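Local coordinates for alkaline serine protease (Thermobifida fusca, PDB 2PFE), which probably cleaves peptide bonds as a secreted serine endopeptidase of the S1 family, this chain being the protease domain released from a longer precursor, at residues V85-A91 with L145-Q151. Residues are numbered along the deposited sequence; the frame is centred on the assembly and turned at random.
Sequences VTGSQEA and LTGSQAQ
Two glutamines of the strand starting at residue 149 hold the loop 85-91 by its backbone. OE1 of Gln-151 accepts from the N of Ala-91 at 2.8 Å, nearly straight at hydrogen (172°). NE2 of the same amide donates to the O of Gln-89 at 2.9 Å, with that oxygen in the amide plane. The amide thus bridges two points of the loop. NE2 also donates to the O of Gln-149, lying above that carbonyl plane rather than on a lone pair. These three bonds fix the rotation of the amide.

Gln-149 bends at chi2 (-66°), and this folds its amide back to the loop. Its OE1 takes the N of Gln-89 at 2.9 Å, while its CD packs against Gln-89 CB. The amide planes of Gln-89 and Gln-149 are turned 56° apart, and the two side chains cross at a slant.

Backbone bonds continue the grip. Ala-150 N donates to the O of Gly-87 at 2.8 Å, and Thr-86 N to the O of Ser-148 at 2.9 Å. Beside the latter, the hydroxyls of Thr-86 and Ser-148 are hydrogen-bonded, OG1 to OG 2.8 Å. One water donates to the O of both Ser-88 and Ala-150.

Val-85 closes the buried end. Its CG2 meets Leu-145 CD2 at 4.0 Å and its CG1 meets Ala-150 CB. Phe-20 and Leu-183 cover this apolar patch. At the other end Ala-91 CB lies against Thr-146, whose OG1 is bonded to the O of Ser-96. Glu-90 pairs with Lys-114.

Thr-146 to Gln-149 form a type II' turn, with Gly-147 at positive phi. It makes the tight beta hairpin joining strands 143-146 and 149-157. The contact fastens the loop between strands 82-84 and 96-101 to this hairpin of the C-terminal barrel, in the double beta-barrel fold of chymotrypsin-like proteases.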
ATOM      1  N   VAL A  85       5.292  -2.871 -12.208  1.00  5.03           N
ATOM      2  CA  VAL A  85       5.634  -1.527 -11.715  1.00  5.31           C
ATOM      3  C   VAL A  85       6.967  -1.113 -12.337  1.00  5.34           C
ATOM      4  O   VAL A  85       7.964  -1.832 -12.215  1.00  5.88           O
ATOM      5  CB  VAL A  85       5.754  -1.521 -10.175  1.00  5.87           C
ATOM      6  CG1 VAL A  85       6.101  -0.135  -9.663  1.00  5.79           C
ATOM      7  CG2 VAL A  85       4.455  -1.996  -9.531  1.00  6.17           C
ATOM      8  N   THR A  86       6.982   0.017 -13.036  1.00  4.94           N
ATOM      9  CA  THR A  86       8.217   0.471 -13.692  1.00  5.11           C
ATOM     10  C   THR A  86       8.825   1.738 -13.057  1.00  5.19           C
ATOM     11  O   THR A  86       9.905   2.176 -13.439  1.00  5.36           O
ATOM     12  CB  THR A  86       8.006   0.737 -15.187  1.00  5.68           C
ATOM     13  OG1 THR A  86       7.062   1.792 -15.343  1.00  5.79           O
ATOM     14  CG2 THR A  86       7.502  -0.497 -15.918  1.00  4.94           C
ATOM     15  N   GLY A  87       8.123   2.334 -12.101  1.00  4.71           N
ATOM     16  CA  GLY A  87       8.577   3.577 -11.490  1.00  4.81           C
ATOM     17  C   GLY A  87       7.513   4.121 -10.552  1.00  4.74           C
ATOM     18  O   GLY A  87       6.498   3.450 -10.300  1.00  4.70           O
ATOM     19  N   SER A  88       7.742   5.329 -10.033  1.00  4.52           N
ATOM     20  CA  SER A  88       6.794   5.983  -9.130  1.00  4.67           C
ATOM     21  C   SER A  88       6.579   7.453  -9.505  1.00  4.69           C
ATOM     22  O   SER A  88       6.493   8.336  -8.638  1.00  4.78           O
ATOM     23  CB  SER A  88       7.243   5.850  -7.674  1.00  5.19           C
ATOM     24  OG  SER A  88       8.512   6.452  -7.484  1.00  4.80           O
ATOM     25  N   GLN A  89       6.456   7.698 -10.806  1.00  5.76           N
ATOM     26  CA  GLN A  89       6.115   9.031 -11.302  1.00  6.34           C
ATOM     27  C   GLN A  89       4.699   9.385 -10.845  1.00  6.00           C
ATOM     28  O   GLN A  89       3.726   8.706 -11.205  1.00  5.13           O
ATOM     29  CB  GLN A  89       6.211   9.081 -12.826  1.00  6.94           C
ATOM     30  CG  GLN A  89       5.753  10.402 -13.425  1.00  9.67           C
ATOM     31  CD  GLN A  89       5.594  10.337 -14.938  1.00 14.20           C
ATOM     32  OE1 GLN A  89       6.295  11.033 -15.673  1.00 17.27           O
ATOM     33  NE2 GLN A  89       4.674   9.498 -15.411  1.00 16.87           N
ATOM     34  N   GLU A  90       4.608  10.459 -10.063  1.00  5.38           N
ATOM     35  CA  GLU A  90       3.357  10.908  -9.440  1.00  5.36           C
ATOM     36  C   GLU A  90       2.354  11.366 -10.493  1.00  4.75           C
ATOM     37  O   GLU A  90       2.678  12.143 -11.378  1.00  4.97           O
ATOM     38  CB  GLU A  90       3.646  12.026  -8.435  1.00  5.57           C
ATOM     39  CG  GLU A  90       2.452  12.497  -7.626  1.00  6.08           C
ATOM     40  CD  GLU A  90       2.785  13.711  -6.780  1.00  6.68           C
ATOM     41  OE1 GLU A  90       3.991  13.983  -6.559  1.00 11.39           O
ATOM     42  OE2 GLU A  90       1.844  14.413  -6.368  1.00  7.30           O
ATOM     43  N   ALA A  91       1.140  10.842 -10.394  1.00  3.93           N
ATOM     44  CA  ALA A  91       0.052  11.240 -11.266  1.00  3.68           C
ATOM     45  C   ALA A  91      -0.544  12.558 -10.790  1.00  4.25           C
ATOM     46  O   ALA A  91      -0.496  12.876  -9.608  1.00  4.89           O
ATOM     47  CB  ALA A  91      -1.014  10.169 -11.258  1.00  4.40           C
ATOM     48  N   LEU A 145      -1.797   2.302  -8.550  1.00  3.75           N
ATOM     49  CA  LEU A 145      -1.097   2.470  -9.823  1.00  4.02           C
ATOM     50  C   LEU A 145      -1.865   3.380 -10.760  1.00  3.88           C
ATOM     51  O   LEU A 145      -3.111   3.310 -10.862  1.00  4.49           O
ATOM     52  CB  LEU A 145      -0.896   1.117 -10.529  1.00  4.51           C
ATOM     53  CG  LEU A 145       0.100   0.126  -9.933  1.00  4.91           C
ATOM     54  CD1 LEU A 145      -0.141  -1.246 -10.558  1.00  6.38           C
ATOM     55  CD2 LEU A 145       1.516   0.597 -10.137  1.00  8.05           C
ATOM     56  N   THR A 146      -1.127   4.257 -11.419  1.00  3.79           N
ATOM     57  CA  THR A 146      -1.637   4.910 -12.611  1.00  4.50           C
ATOM     58  C   THR A 146      -0.774   4.364 -13.733  1.00  4.05           C
ATOM     59  O   THR A 146       0.418   4.692 -13.831  1.00  4.43           O
ATOM     60  CB  THR A 146      -1.560   6.442 -12.516  1.00  4.58           C
ATOM     61  OG1 THR A 146      -2.366   6.871 -11.408  1.00  4.46           O
ATOM     62  CG2 THR A 146      -2.084   7.077 -13.809  1.00  3.80           C
ATOM     63  N   GLY A 147      -1.368   3.513 -14.569  1.00  4.85           N
ATOM     64  CA  GLY A 147      -0.587   2.735 -15.547  1.00  4.35           C
ATOM     65  C   GLY A 147       0.434   1.873 -14.823  1.00  4.49           C
ATOM     66  O   GLY A 147       0.080   1.118 -13.914  1.00  5.16           O
ATOM     67  N   SER A 148       1.708   2.010 -15.194  1.00  5.03           N
ATOM     68  CA  SER A 148       2.786   1.265 -14.526  1.00  5.07           C
ATOM     69  C   SER A 148       3.504   2.064 -13.413  1.00  4.90           C
ATOM     70  O   SER A 148       4.544   1.640 -12.881  1.00  5.28           O
ATOM     71  CB  SER A 148       3.795   0.801 -15.568  1.00  4.97           C
ATOM     72  OG  SER A 148       4.376   1.938 -16.172  1.00  6.12           O
ATOM     73  N   GLN A 149       2.934   3.208 -13.041  1.00  3.94           N
ATOM     74  CA  GLN A 149       3.565   4.097 -12.064  1.00  3.99           C
ATOM     75  C   GLN A 149       2.927   4.001 -10.676  1.00  3.60           C
ATOM     76  O   GLN A 149       1.728   4.288 -10.497  1.00  3.15           O
ATOM     77  CB  GLN A 149       3.552   5.554 -12.555  1.00  3.24           C
ATOM     78  CG  GLN A 149       4.257   5.744 -13.920  1.00  4.04           C
ATOM     79  CD  GLN A 149       5.762   5.472 -13.888  1.00  6.27           C
ATOM     80  OE1 GLN A 149       6.428   5.674 -12.878  1.00  5.29           O
ATOM     81  NE2 GLN A 149       6.304   5.023 -15.020  1.00  9.20           N
ATOM     82  N   ALA A 150       3.736   3.584  -9.696  1.00  3.88           N
ATOM     83  CA  ALA A 150       3.321   3.478  -8.298  1.00  3.45           C
ATOM     84  C   ALA A 150       2.906   4.847  -7.769  1.00  3.38           C
ATOM     85  O   ALA A 150       3.613   5.840  -7.981  1.00  3.58           O
ATOM     86  CB  ALA A 150       4.472   2.925  -7.459  1.00  2.93           C
ATOM     87  N   GLN A 151       1.765   4.894  -7.080  1.00  2.59           N
ATOM     88  CA  GLN A 151       1.199   6.132  -6.516  1.00  3.55           C
ATOM     89  C   GLN A 151       1.176   6.186  -5.000  1.00  3.56           C
ATOM     90  O   GLN A 151       1.368   7.270  -4.443  1.00  3.47           O
ATOM     91  CB  GLN A 151      -0.231   6.380  -7.030  1.00  3.56           C
ATOM     92  CG  GLN A 151      -0.323   6.532  -8.551  1.00  3.13           C
ATOM     93  CD  GLN A 151       0.582   7.613  -9.090  1.00  5.13           C
ATOM     94  OE1 GLN A 151       0.550   8.736  -8.594  1.00  3.70           O
ATOM     95  NE2 GLN A 151       1.404   7.286 -10.100  1.00  4.21           N
TER
HETATM   96  O   HOH W   1       4.118   8.563  -7.202  1.00  4.21           O